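Local coordinates for protein EST1E (PDB 2WTM) that hydrolyses ester bonds as a promiscuous feruloyl esterase of a rumen bacterium, most likely with an alpha/beta-hydrolase catalytic apparatus, at residues Gly2-Asp7 with Val90-Lys95; Leu17-Asn22 with Leu96-Asp101; His39-His44 with His67-Gly72; Phe80-Asn85 with Gly111-Leu116; Pro157-Leu160 with Arg166-Lys169. One frame throughout, in Å; residues are numbered along the deposited sequence. Where two conformers were deposited one is given.

Overall arrangement
Interactions 1 and 2 sit together at one end of the central sheet, their centres about 12 Å apart, where the first two strands face the end of helix 79-93 and the turn after it; Met4 CE and Leu17 CB pack at 3.7 Å. Interaction 3 joins two surface loops and reaches interaction 1 through a probable hydrogen bond of 2.9 Å between Tyr5 OH and Lys69 O. It meets interaction 4 where His67 CE1 lies 3.5 Å from Trp82 CZ2. Interaction 4, its centre about 7 Å from that of the chain, adjoins the probable nucleophile elbow around Ser108. Interaction 5 is an outlying hairpin, about 39 Å from interaction 2 between centres.

Interaction 1. Residues Gly2-Asp7 with Val90-Lys95; sequences GAMYID and VDYAKK
Met4 and Ile6 meet Tyr92 in a Met-aromatic and CH-pi contact that joins the outermost strand of the central sheet, 3-8, to the last turn of helix 79-93. One aromatic ring carries the whole helix side of it. Ile6 lies over a face of that ring, its side chain crossing Tyr92 at about a right angle: CG1 stands above the plane toward the rim, and CD1 is 4.2 Å from the ring centroid, 30° off the normal. The closest carbon approach here is Ile6 CD1 to Tyr92 CD2, 3.8 Å. Met4 and Tyr92 point at each other from opposite directions, and the thioether meets the hydroxyl end. Its SD sits obliquely to the ring, 4.1 Å from the centroid, and only 3.2 Å from Tyr92 OH, while Met4 CE lies 3.6 Å from that oxygen. CG of Met4 is wedged between its own backbone N and carbonyl carbon (chi1 74°), and a bend at chi3 turns the methyl along the phenol end. The strand itself is held by backbone bonds to strand 11-18, whose Leu17 also packs on Met4. Nearby, Lys94 forms a salt bridge to Asp158 of the second subunit and Asp91 a hydrogen bond to Asn171 of that subunit. Across the contact, then, the attraction is probably mostly dispersion, helped by the polarisable sulfur beside the aromatic ring, with hydrogen bonding left to the neighbouring strand.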
# COMPACT_ATOMS: atom_id res chain seq x y z
N GLY A 2 -7.28 -8.57 -27.77
CA GLY A 2 -5.80 -8.57 -27.91
C GLY A 2 -5.09 -8.69 -26.57
O GLY A 2 -5.71 -8.54 -25.53
N ALA A 3 -3.79 -8.98 -26.60
CA ALA A 3 -2.91 -8.85 -25.44
C ALA A 3 -2.16 -7.55 -25.54
O ALA A 3 -1.88 -7.06 -26.62
CB ALA A 3 -1.95 -10.00 -25.36
N MET A 4 -1.81 -6.95 -24.41
CA MET A 4 -1.17 -5.67 -24.41
C MET A 4 -0.39 -5.57 -23.09
O MET A 4 -0.60 -6.45 -22.26
CB MET A 4 -2.21 -4.57 -24.40
CG MET A 4 -2.89 -4.44 -23.01
SD MET A 4 -4.28 -3.34 -22.86
CE MET A 4 -5.31 -4.19 -24.03
N TYR A 5 0.52 -4.61 -22.99
CA TYR A 5 1.16 -4.25 -21.73
C TYR A 5 0.64 -2.90 -21.25
O TYR A 5 0.63 -1.91 -22.03
CB TYR A 5 2.69 -4.26 -21.87
CG TYR A 5 3.27 -5.66 -21.76
CD1 TYR A 5 3.31 -6.30 -20.52
CD2 TYR A 5 3.75 -6.37 -22.88
CE1 TYR A 5 3.81 -7.57 -20.38
CE2 TYR A 5 4.23 -7.65 -22.75
CZ TYR A 5 4.28 -8.27 -21.48
OH TYR A 5 4.76 -9.54 -21.31
N ILE A 6 0.24 -2.83 -19.99
CA ILE A 6 -0.13 -1.60 -19.32
C ILE A 6 1.04 -1.20 -18.43
O ILE A 6 1.41 -1.96 -17.54
CB ILE A 6 -1.41 -1.81 -18.51
CG1 ILE A 6 -2.60 -2.07 -19.44
CG2 ILE A 6 -1.78 -0.55 -17.72
CD1 ILE A 6 -3.82 -2.51 -18.74
N ASP A 7 1.61 -0.03 -18.67
CA ASP A 7 2.75 0.41 -17.88
C ASP A 7 2.27 0.81 -16.51
O ASP A 7 1.25 1.47 -16.37
CB ASP A 7 3.45 1.60 -18.48
CG ASP A 7 4.25 1.25 -19.73
OD1 ASP A 7 5.07 0.32 -19.69
OD2 ASP A 7 4.04 1.95 -20.74
N VAL A 90 -7.35 0.27 -13.84
CA VAL A 90 -8.55 1.13 -13.85
C VAL A 90 -8.29 2.46 -14.61
O VAL A 90 -9.08 2.87 -15.45
CB VAL A 90 -8.99 1.44 -12.45
CG1 VAL A 90 -10.16 2.54 -12.44
CG2 VAL A 90 -9.45 0.23 -11.70
N ASP A 91 -7.13 3.04 -14.44
CA ASP A 91 -6.82 4.33 -15.12
C ASP A 91 -6.74 4.12 -16.63
O ASP A 91 -7.10 5.04 -17.40
CB ASP A 91 -5.57 5.00 -14.52
CG ASP A 91 -5.85 5.57 -13.12
OD1 ASP A 91 -7.04 5.70 -12.76
OD2 ASP A 91 -4.82 5.85 -12.44
N TYR A 92 -6.24 2.97 -17.03
CA TYR A 92 -6.15 2.61 -18.46
C TYR A 92 -7.57 2.44 -19.00
O TYR A 92 -7.93 2.97 -20.08
CB TYR A 92 -5.34 1.32 -18.64
CG TYR A 92 -5.39 0.79 -20.05
CD1 TYR A 92 -4.56 1.33 -20.99
CD2 TYR A 92 -6.27 -0.17 -20.40
CE1 TYR A 92 -4.64 0.85 -22.34
CE2 TYR A 92 -6.35 -0.65 -21.71
CZ TYR A 92 -5.55 -0.12 -22.64
OH TYR A 92 -5.64 -0.61 -23.94
N ALA A 93 -8.38 1.68 -18.29
CA ALA A 93 -9.76 1.38 -18.71
C ALA A 93 -10.63 2.63 -18.85
O ALA A 93 -11.50 2.72 -19.73
CB ALA A 93 -10.40 0.40 -17.69
N LYS A 94 -10.44 3.60 -17.95
CA LYS A 94 -11.25 4.84 -17.96
C LYS A 94 -10.96 5.68 -19.24
O LYS A 94 -11.69 6.60 -19.57
CB LYS A 94 -10.92 5.68 -16.74
CG LYS A 94 -11.48 5.18 -15.48
CD LYS A 94 -10.88 5.92 -14.27
CE LYS A 94 -11.55 7.26 -14.04
NZ LYS A 94 -10.81 8.08 -12.98
N LYS A 95 -9.87 5.39 -19.91
CA LYS A 95 -9.53 6.05 -21.19
C LYS A 95 -10.02 5.35 -22.43
O LYS A 95 -9.83 5.84 -23.55
CB LYS A 95 -8.04 6.26 -21.25
CG LYS A 95 -7.63 7.33 -20.18
CD LYS A 95 -6.14 7.54 -20.13
CE LYS A 95 -5.70 8.46 -21.26
NZ LYS A 95 -4.46 7.97 -22.00

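Interaction 2. Residues Leu17-Asn22 with Leu96-Asp101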
# COMPACT_ATOMS: atom_id res chain seq x y z
N LEU A 17 -7.50 -7.93 -23.41
CA LEU A 17 -8.77 -7.30 -23.61
C LEU A 17 -9.59 -8.19 -24.54
O LEU A 17 -9.13 -8.50 -25.67
CB LEU A 17 -8.57 -5.92 -24.25
CG LEU A 17 -9.83 -5.14 -24.61
CD1 LEU A 17 -10.77 -4.87 -23.44
CD2 LEU A 17 -9.38 -3.81 -25.28
N ASP A 18 -10.76 -8.61 -24.08
CA ASP A 18 -11.67 -9.42 -24.91
C ASP A 18 -12.98 -8.72 -25.01
O ASP A 18 -13.57 -8.29 -24.02
CB ASP A 18 -11.89 -10.79 -24.33
CG ASP A 18 -10.68 -11.66 -24.46
OD1 ASP A 18 -10.49 -12.34 -25.52
OD2 ASP A 18 -9.88 -11.66 -23.50
N MET A 19 -13.45 -8.59 -26.26
CA MET A 19 -14.67 -7.87 -26.55
C MET A 19 -15.84 -8.83 -26.76
O MET A 19 -15.63 -9.98 -27.09
CB MET A 19 -14.51 -7.04 -27.81
CG MET A 19 -13.42 -5.95 -27.72
SD MET A 19 -13.69 -4.65 -26.50
CE MET A 19 -15.17 -3.90 -26.93
N PRO A 20 -17.07 -8.34 -26.54
CA PRO A 20 -18.21 -9.19 -26.91
C PRO A 20 -18.17 -9.42 -28.41
O PRO A 20 -17.61 -8.60 -29.12
CB PRO A 20 -19.42 -8.37 -26.50
CG PRO A 20 -18.93 -7.44 -25.52
CD PRO A 20 -17.51 -7.12 -25.91
N LYS A 21 -18.69 -10.58 -28.82
CA LYS A 21 -18.61 -11.12 -30.20
C LYS A 21 -18.84 -10.10 -31.25
O LYS A 21 -18.14 -10.04 -32.29
CB LYS A 21 -19.68 -12.22 -30.35
N ASN A 22 -19.88 -9.31 -31.02
CA ASN A 22 -20.41 -8.44 -32.02
C ASN A 22 -19.57 -7.18 -32.22
O ASN A 22 -19.88 -6.40 -33.09
CB ASN A 22 -21.86 -8.04 -31.69
CG ASN A 22 -22.02 -7.60 -30.25
OD1 ASN A 22 -21.75 -8.50 -29.33
ND2 ASN A 22 -22.39 -6.45 -29.97
N LEU A 96 -10.65 4.19 -22.27
CA LEU A 96 -11.11 3.44 -23.44
C LEU A 96 -12.44 4.04 -23.87
O LEU A 96 -13.37 4.08 -23.12
CB LEU A 96 -11.24 1.95 -23.08
CG LEU A 96 -9.91 1.23 -22.80
CD1 LEU A 96 -10.14 -0.22 -22.41
CD2 LEU A 96 -8.98 1.34 -23.98
N ASP A 97 -12.53 4.47 -25.14
CA ASP A 97 -13.72 5.17 -25.60
C ASP A 97 -15.01 4.35 -25.58
O ASP A 97 -16.09 4.88 -25.36
CB ASP A 97 -13.49 5.69 -27.03
CG ASP A 97 -12.60 6.89 -27.06
OD1 ASP A 97 -12.52 7.63 -26.04
OD2 ASP A 97 -11.99 7.12 -28.15
N PHE A 98 -14.88 3.06 -25.85
CA PHE A 98 -16.04 2.17 -25.88
C PHE A 98 -16.65 1.88 -24.52
O PHE A 98 -17.79 1.47 -24.44
CB PHE A 98 -15.73 0.84 -26.57
CG PHE A 98 -14.84 -0.08 -25.78
CD1 PHE A 98 -15.35 -0.89 -24.75
CD2 PHE A 98 -13.49 -0.13 -26.04
CE1 PHE A 98 -14.49 -1.74 -24.03
CE2 PHE A 98 -12.67 -0.98 -25.35
CZ PHE A 98 -13.17 -1.79 -24.35
N VAL A 99 -15.89 2.08 -23.44
CA VAL A 99 -16.38 1.68 -22.12
C VAL A 99 -17.53 2.52 -21.64
O VAL A 99 -17.50 3.74 -21.67
CB VAL A 99 -15.22 1.68 -21.07
CG1 VAL A 99 -15.76 1.27 -19.70
CG2 VAL A 99 -14.20 0.71 -21.47
N THR A 100 -18.56 1.86 -21.19
CA THR A 100 -19.62 2.48 -20.45
C THR A 100 -19.33 2.43 -18.94
O THR A 100 -18.66 3.31 -18.40
CB THR A 100 -21.01 1.89 -20.80
OG1 THR A 100 -21.11 0.49 -20.51
CG2 THR A 100 -21.28 2.12 -22.31
N ASP A 101 -19.82 1.40 -18.28
CA ASP A 101 -19.55 1.19 -16.86
C ASP A 101 -18.39 0.18 -16.67
O ASP A 101 -18.18 -0.73 -17.47
CB ASP A 101 -20.77 0.65 -16.18
CG ASP A 101 -22.00 1.53 -16.34
OD1 ASP A 101 -21.93 2.70 -15.88
OD2 ASP A 101 -23.01 1.03 -16.89
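Met19 folds its thioether over a face of the Phe98 ring, and Leu17 touches the same ring at its edge. The methionine chain is bent twice, -64° at chi2 and -59° at chi3, which curls the S-methyl end back above the aromatic plane. CE ends up over the ring centre, 3.7 Å from the centroid and close to the normal, a CH-pi contact; SD follows at 4.0 Å from the centroid, nearer the far end of the ring, where it is 3.6 Å from Phe98 CZ. Phe98 CG takes the position between backbone N and carbonyl carbon (chi1 72°), and the ring projects out from its turn to meet Met19 coming from the opposite direction. Its other face is taken by a neighbour in sequence: Val99 CG2 stands 3.5 Å above the plane, offset toward the rim, and leaves the ring sandwiched between a methionine methyl and a valine methyl. Phe98 belongs to a type I beta turn from Leu96 to Val99, the link by which helix 79-93 passes into strand 99-107 of the central sheet; strand 11-18 ends opposite. The turn is closed by Val99 N to Leu96 O, 3.2 Å. Ala58 and Cys27, on the sheet strands lying between the two segments, pack on both Met19 and Phe98. Leu17 sends CD1 to within 4.0 Å of Phe98 CZ, close to the ring plane.

Interaction 3. Residues His39-His44 with His67-Gly72; sequences HSEERH and HGKSDG
His39 and Glu41, in a type I beta turn ahead of helix 43-54, meet Gly68 and Lys69, the two central residues of a type II' turn from His67 to Ser70. Two loops of the alpha/beta core are thus laid side by side at the surface. The van der Waals part is backbone against side-chain root: His39 CB lies 3.7 Å from Gly68 CA. Gly68 has the positive phi, 57°, that the first corner of a type II' turn calls for, and with no side chain in the way the histidine can come this near. The electrostatic part is a long salt bridge, Glu41 OE2 to Lys69 NZ at 3.7 Å. The two chains cross at about a right angle, and the carboxylate meets the ammonium group loosely, its other oxygen OE1 being 3.8 Å from both CE and NZ of Lys69. The lysine has a firmer partner in Tyr16, whose hydroxyl is hydrogen-bonded to NZ, so the attraction to Glu41 is probably secondary. Hydrogen bonds act inside each turn. Ser70 N to His67 O, 2.9 Å, closes the second one. In the first, Glu42, at the N-cap position of the helix, turns its OE2 back to accept from His39 N at 3.0 Å, the donor standing 40° out of the carboxylate plane. The imidazole has local contacts too: Glu41 N donates to His39 ND1 in a long bond of 3.3 Å, from 26° off the ring plane, and Glu42 CG sits 3.6 Å above the ring, over its centre.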
# COMPACT_ATOMS: atom_id res chain seq x y z
N HIS A 39 -2.63 -16.67 -12.64
CA HIS A 39 -2.45 -15.89 -13.83
C HIS A 39 -3.76 -15.88 -14.63
O HIS A 39 -4.73 -16.58 -14.31
CB HIS A 39 -1.31 -16.44 -14.68
CG HIS A 39 -1.50 -17.88 -15.05
ND1 HIS A 39 -2.16 -18.25 -16.20
CD2 HIS A 39 -1.14 -19.02 -14.43
CE1 HIS A 39 -2.22 -19.58 -16.25
NE2 HIS A 39 -1.57 -20.07 -15.21
N SER A 40 -3.74 -15.02 -15.64
CA SER A 40 -4.95 -14.64 -16.37
C SER A 40 -5.49 -15.74 -17.30
O SER A 40 -6.60 -15.62 -17.74
CB SER A 40 -4.69 -13.35 -17.15
OG SER A 40 -4.62 -12.25 -16.26
N GLU A 41 -4.67 -16.74 -17.61
CA GLU A 41 -5.11 -17.88 -18.47
C GLU A 41 -5.58 -19.11 -17.71
O GLU A 41 -5.86 -20.15 -18.32
CB GLU A 41 -4.01 -18.21 -19.48
CG GLU A 41 -3.63 -17.09 -20.36
CD GLU A 41 -2.47 -17.40 -21.35
OE1 GLU A 41 -1.36 -17.83 -20.93
OE2 GLU A 41 -2.69 -17.12 -22.55
N GLU A 42 -5.76 -19.04 -16.40
CA GLU A 42 -6.29 -20.15 -15.63
C GLU A 42 -7.72 -20.53 -15.99
O GLU A 42 -8.54 -19.66 -16.29
CB GLU A 42 -6.21 -19.86 -14.12
CG GLU A 42 -4.77 -19.83 -13.56
CD GLU A 42 -4.76 -19.60 -12.07
OE1 GLU A 42 -4.94 -20.62 -11.33
OE2 GLU A 42 -4.85 -18.44 -11.68
N ARG A 43 -8.04 -21.82 -15.95
CA ARG A 43 -9.36 -22.28 -16.30
C ARG A 43 -10.51 -21.48 -15.73
O ARG A 43 -11.45 -21.13 -16.44
CB ARG A 43 -9.50 -23.74 -15.81
CG ARG A 43 -10.89 -24.40 -15.89
CD ARG A 43 -10.77 -25.86 -15.29
NE ARG A 43 -12.02 -26.46 -14.84
CZ ARG A 43 -12.54 -26.34 -13.61
NH1 ARG A 43 -11.97 -25.58 -12.65
NH2 ARG A 43 -13.66 -26.97 -13.35
N HIS A 44 -10.49 -21.24 -14.42
CA HIS A 44 -11.62 -20.58 -13.78
C HIS A 44 -11.74 -19.11 -14.21
O HIS A 44 -12.84 -18.55 -14.27
CB HIS A 44 -11.57 -20.78 -12.25
CG HIS A 44 -10.28 -20.33 -11.63
ND1 HIS A 44 -9.12 -21.06 -11.75
CD2 HIS A 44 -9.98 -19.23 -10.89
CE1 HIS A 44 -8.15 -20.42 -11.11
NE2 HIS A 44 -8.65 -19.31 -10.60
N HIS A 67 3.52 -12.10 -11.54
CA HIS A 67 2.61 -13.16 -11.91
C HIS A 67 2.45 -13.18 -13.39
O HIS A 67 2.60 -12.17 -14.10
CB HIS A 67 1.27 -12.96 -11.23
CG HIS A 67 1.31 -13.33 -9.77
ND1 HIS A 67 2.00 -12.57 -8.83
CD2 HIS A 67 0.79 -14.38 -9.11
CE1 HIS A 67 1.88 -13.16 -7.66
NE2 HIS A 67 1.13 -14.25 -7.79
N GLY A 68 2.19 -14.40 -13.88
CA GLY A 68 1.85 -14.52 -15.29
C GLY A 68 2.94 -13.94 -16.15
O GLY A 68 4.12 -14.22 -15.90
N LYS A 69 2.56 -13.14 -17.13
CA LYS A 69 3.55 -12.55 -18.04
C LYS A 69 3.90 -11.13 -17.70
O LYS A 69 4.41 -10.39 -18.54
CB LYS A 69 3.10 -12.64 -19.51
CG LYS A 69 2.74 -14.03 -19.99
CD LYS A 69 1.85 -13.98 -21.21
CE LYS A 69 1.36 -15.35 -21.71
NZ LYS A 69 0.50 -15.20 -22.98
N SER A 70 3.60 -10.71 -16.46
CA SER A 70 3.97 -9.39 -16.05
C SER A 70 5.39 -9.32 -15.51
O SER A 70 5.99 -10.33 -15.25
CB SER A 70 2.98 -8.83 -15.04
OG SER A 70 1.73 -8.61 -15.65
N ASP A 71 5.94 -8.09 -15.43
CA ASP A 71 7.24 -7.85 -14.82
C ASP A 71 7.19 -8.16 -13.31
O ASP A 71 6.10 -8.25 -12.73
CB ASP A 71 7.71 -6.41 -15.04
CG ASP A 71 8.13 -6.12 -16.51
OD1 ASP A 71 8.48 -7.12 -17.20
OD2 ASP A 71 8.23 -4.92 -16.86
N GLY A 72 8.39 -8.17 -12.73
CA GLY A 72 8.61 -8.37 -11.30
C GLY A 72 8.74 -9.81 -10.96
O GLY A 72 8.24 -10.69 -11.68

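Interaction 4. Residues Phe80-Asn85 with Gly111-Leu116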
# COMPACT_ATOMS: atom_id res chain seq x y z
N PHE A 80 0.23 -4.14 -1.57
CA PHE A 80 0.34 -2.69 -1.96
C PHE A 80 0.72 -2.64 -3.47
O PHE A 80 0.18 -1.83 -4.20
CB PHE A 80 1.39 -1.98 -1.18
CG PHE A 80 0.98 -1.54 0.19
CD1 PHE A 80 -0.24 -1.80 0.75
CD2 PHE A 80 1.94 -0.89 0.98
CE1 PHE A 80 -0.52 -1.40 2.07
CE2 PHE A 80 1.66 -0.49 2.25
CZ PHE A 80 0.43 -0.76 2.80
N LYS A 81 1.68 -3.48 -3.89
CA LYS A 81 1.99 -3.50 -5.34
C LYS A 81 0.79 -3.87 -6.19
O LYS A 81 0.54 -3.20 -7.22
CB LYS A 81 3.17 -4.40 -5.62
CG LYS A 81 4.43 -3.90 -4.91
CD LYS A 81 5.71 -4.68 -5.29
CE LYS A 81 6.94 -4.32 -4.40
NZ LYS A 81 8.21 -4.92 -4.96
N TRP A 82 0.09 -4.94 -5.81
CA TRP A 82 -1.10 -5.31 -6.52
C TRP A 82 -2.15 -4.20 -6.55
O TRP A 82 -2.79 -3.95 -7.59
CB TRP A 82 -1.73 -6.61 -5.94
CG TRP A 82 -1.03 -7.85 -6.40
CD1 TRP A 82 0.28 -8.02 -6.77
CD2 TRP A 82 -1.68 -9.14 -6.58
NE1 TRP A 82 0.47 -9.37 -7.18
CE2 TRP A 82 -0.73 -10.03 -7.10
CE3 TRP A 82 -3.01 -9.57 -6.43
CZ2 TRP A 82 -1.08 -11.36 -7.42
CZ3 TRP A 82 -3.36 -10.82 -6.78
CH2 TRP A 82 -2.41 -11.72 -7.26
N LEU A 83 -2.35 -3.49 -5.45
CA LEU A 83 -3.41 -2.44 -5.44
C LEU A 83 -2.92 -1.31 -6.40
O LEU A 83 -3.69 -0.75 -7.21
CB LEU A 83 -3.67 -1.92 -4.04
CG LEU A 83 -4.41 -2.96 -3.28
CD1 LEU A 83 -4.46 -2.52 -1.90
CD2 LEU A 83 -5.80 -3.22 -3.86
N THR A 84 -1.64 -0.98 -6.36
CA THR A 84 -1.02 -0.00 -7.34
C THR A 84 -1.32 -0.41 -8.78
O THR A 84 -1.74 0.38 -9.61
CB THR A 84 0.45 0.26 -7.00
OG1 THR A 84 0.51 0.85 -5.67
CG2 THR A 84 1.08 1.16 -8.00
N ASN A 85 -1.04 -1.69 -9.02
CA ASN A 85 -1.25 -2.29 -10.35
C ASN A 85 -2.70 -2.13 -10.79
O ASN A 85 -3.03 -1.72 -11.91
CB ASN A 85 -0.84 -3.77 -10.40
CG ASN A 85 0.60 -4.06 -10.09
OD1 ASN A 85 0.93 -5.19 -9.85
ND2 ASN A 85 1.48 -3.08 -10.25
N GLY A 111 -9.59 -11.78 -5.38
CA GLY A 111 -10.92 -11.48 -4.86
C GLY A 111 -10.78 -10.51 -3.71
O GLY A 111 -11.48 -9.48 -3.68
N LEU A 112 -9.85 -10.80 -2.79
CA LEU A 112 -9.46 -9.81 -1.79
C LEU A 112 -9.06 -8.47 -2.43
O LEU A 112 -9.56 -7.39 -2.09
CB LEU A 112 -8.35 -10.31 -0.92
CG LEU A 112 -7.73 -9.25 0.06
CD1 LEU A 112 -8.71 -8.63 1.05
CD2 LEU A 112 -6.47 -9.88 0.70
N SER A 113 -8.18 -8.54 -3.44
CA SER A 113 -7.64 -7.35 -4.07
C SER A 113 -8.74 -6.45 -4.66
O SER A 113 -8.71 -5.20 -4.55
CB SER A 113 -6.60 -7.77 -5.10
OG SER A 113 -5.45 -8.32 -4.49
N VAL A 114 -9.71 -7.06 -5.38
CA VAL A 114 -10.83 -6.31 -5.84
C VAL A 114 -11.81 -5.77 -4.78
O VAL A 114 -12.33 -4.65 -4.90
CB VAL A 114 -11.52 -6.97 -7.09
CG1 VAL A 114 -10.56 -7.12 -8.29
CG2 VAL A 114 -12.22 -8.24 -6.75
N MET A 115 -11.98 -6.53 -3.70
CA MET A 115 -12.68 -5.93 -2.57
C MET A 115 -12.05 -4.59 -2.13
O MET A 115 -12.72 -3.63 -1.86
CB MET A 115 -12.76 -6.90 -1.40
CG MET A 115 -13.62 -8.16 -1.71
SD MET A 115 -13.49 -9.48 -0.49
CE MET A 115 -14.11 -8.71 1.01
N LEU A 116 -10.73 -4.60 -2.01
CA LEU A 116 -10.02 -3.43 -1.58
C LEU A 116 -10.05 -2.33 -2.63
O LEU A 116 -10.38 -1.19 -2.36
CB LEU A 116 -8.56 -3.78 -1.23
CG LEU A 116 -8.27 -4.94 -0.27
CD1 LEU A 116 -6.75 -5.24 -0.01
CD2 LEU A 116 -8.99 -4.57 1.08
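Two helices that flank the central sheet of the alpha/beta-hydrolase core cross here: 79-93, and 109-120, which starts at the probable nucleophile elbow. Leu83 and Trp82 of the first pack on Ser113 and Leu116 of the second, with the local axes 10.1 Å apart at closest and crossing at -62°. Leu83 uses both methyls. CD2 rests against the backbone carbonyl Ser113 O, 3.6 Å, and against Leu116 CB, 3.9 Å, while CD1 meets Leu116 CD1 tip to tip at 4.0 Å, the two leucines crossing at about a right angle. Trp82 brings the edge of its six-membered ring: CE3 is 3.4 Å from Ser113 OG, which lies near the indole plane. That hydroxyl is hydrogen-bonded to Gln109 O one turn back, and Trp82 NE1 to Tyr65 O. Phe80, on the same helix, stacks on Phe80 of the second subunit, so this helix also serves the dimer interface. With the serine hydroxyl and the indole N-H both bonded elsewhere, the two helices probably adhere mainly by dispersion; the serine oxygen, set at the edge of the indole, probably gains a little from the slightly positive ring hydrogens.

Interaction 5. Residues Pro157-Leu160 with Arg166-Lys169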
# COMPACT_ATOMS: atom_id res chain seq x y z
N PRO A 157 9.63 -13.78 9.26
CA PRO A 157 10.80 -14.23 8.54
C PRO A 157 11.20 -13.36 7.34
O PRO A 157 10.35 -12.81 6.64
CB PRO A 157 10.41 -15.58 8.02
CG PRO A 157 9.14 -15.92 8.60
CD PRO A 157 8.52 -14.74 9.19
N ASP A 158 12.48 -13.38 6.99
CA ASP A 158 12.93 -12.64 5.81
C ASP A 158 12.33 -13.25 4.53
O ASP A 158 12.09 -12.54 3.56
CB ASP A 158 14.44 -12.66 5.70
CG ASP A 158 15.15 -11.77 6.70
OD1 ASP A 158 14.56 -10.78 7.26
OD2 ASP A 158 16.35 -12.08 6.91
N GLU A 159 12.21 -14.57 4.52
CA GLU A 159 11.73 -15.28 3.34
C GLU A 159 10.92 -16.51 3.75
O GLU A 159 11.26 -17.19 4.75
CB GLU A 159 12.93 -15.69 2.51
CG GLU A 159 12.54 -16.32 1.17
CD GLU A 159 13.77 -16.78 0.39
OE1 GLU A 159 14.58 -15.94 -0.03
OE2 GLU A 159 13.96 -18.00 0.22
N LEU A 160 9.82 -16.77 3.02
CA LEU A 160 8.96 -17.93 3.19
C LEU A 160 9.09 -18.73 1.92
O LEU A 160 9.07 -18.15 0.83
CB LEU A 160 7.51 -17.55 3.33
CG LEU A 160 7.31 -16.79 4.64
CD1 LEU A 160 7.46 -15.31 4.41
CD2 LEU A 160 6.00 -17.13 5.27
N ARG A 166 8.43 -21.77 -4.87
CA ARG A 166 8.46 -20.31 -4.90
C ARG A 166 9.03 -19.81 -3.57
O ARG A 166 9.09 -20.53 -2.55
CB ARG A 166 7.05 -19.79 -5.04
CG ARG A 166 6.54 -20.00 -6.46
CD ARG A 166 5.13 -19.62 -6.54
NE ARG A 166 4.68 -19.67 -7.94
CZ ARG A 166 4.05 -20.72 -8.45
NH1 ARG A 166 3.71 -21.76 -7.70
NH2 ARG A 166 3.68 -20.69 -9.75
N LYS A 167 9.41 -18.55 -3.59
CA LYS A 167 9.94 -17.86 -2.45
C LYS A 167 9.10 -16.58 -2.28
O LYS A 167 8.72 -15.97 -3.24
CB LYS A 167 11.38 -17.42 -2.74
CG LYS A 167 12.41 -18.46 -3.08
CD LYS A 167 13.74 -17.78 -3.34
CE LYS A 167 14.93 -18.72 -3.53
NZ LYS A 167 16.17 -17.87 -3.71
N LEU A 168 8.94 -16.14 -1.05
CA LEU A 168 8.20 -14.92 -0.80
C LEU A 168 8.91 -14.13 0.30
O LEU A 168 9.07 -14.65 1.41
CB LEU A 168 6.77 -15.25 -0.43
CG LEU A 168 5.80 -14.07 -0.21
CD1 LEU A 168 5.59 -13.38 -1.61
CD2 LEU A 168 4.50 -14.52 0.41
N LYS A 169 9.22 -12.85 0.05
CA LYS A 169 9.81 -12.02 1.10
C LYS A 169 8.82 -11.69 2.18
O LYS A 169 7.63 -11.54 1.96
CB LYS A 169 10.42 -10.76 0.51
CG LYS A 169 11.62 -11.02 -0.37
CD LYS A 169 12.20 -9.80 -0.92
CE LYS A 169 13.50 -10.21 -1.75
NZ LYS A 169 13.96 -8.99 -2.53
O HOH W 1 16.65 -17.47 -0.95
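Glu159 reaches across its beta hairpin to lie against Lys167, while Leu160 and Leu168 meet on the other face. The hairpin, strands 159-162 and 166-169, belongs to the segment inserted between core strands 125-131 and 192-197, where alpha/beta hydrolases commonly carry a lid or cap. The strands run antiparallel. Leu160 and Leu168 form a hydrogen-bonded pair: Leu160 N to Leu168 O and Leu168 N to Leu160 O, each 2.8 Å. Their side chains leave on the same face, but with CG anti to the carbonyl carbon in Leu160 and anti to the nitrogen in Leu168 the two branches part beyond CB, and Leu160 CD1 comes 3.5 Å from Leu168 O. Glu159 and Lys169 make the adjacent non-hydrogen-bonded pair, where the backbones draw close enough for Glu159 CA to lie 3.3 Å from Leu168 O, a CA-H...O contact. Glu159 does not pair with Lys169 at its charged end; that lysine's NZ has a salt bridge to Asp76. An extended chain (chi1 -174°) takes the carboxylate diagonally to Lys167, and the two chains cross obliquely, with Glu159 OE2 resting on the aliphatic Lys167 CD at 3.6 Å. The opposite charges stop short of a salt bridge, Glu159 OE1 to Lys167 NZ being 4.4 Å. One water spans the gap, 2.7 Å from Glu159 OE1 and accepting from Lys167 NZ at 2.8 Å.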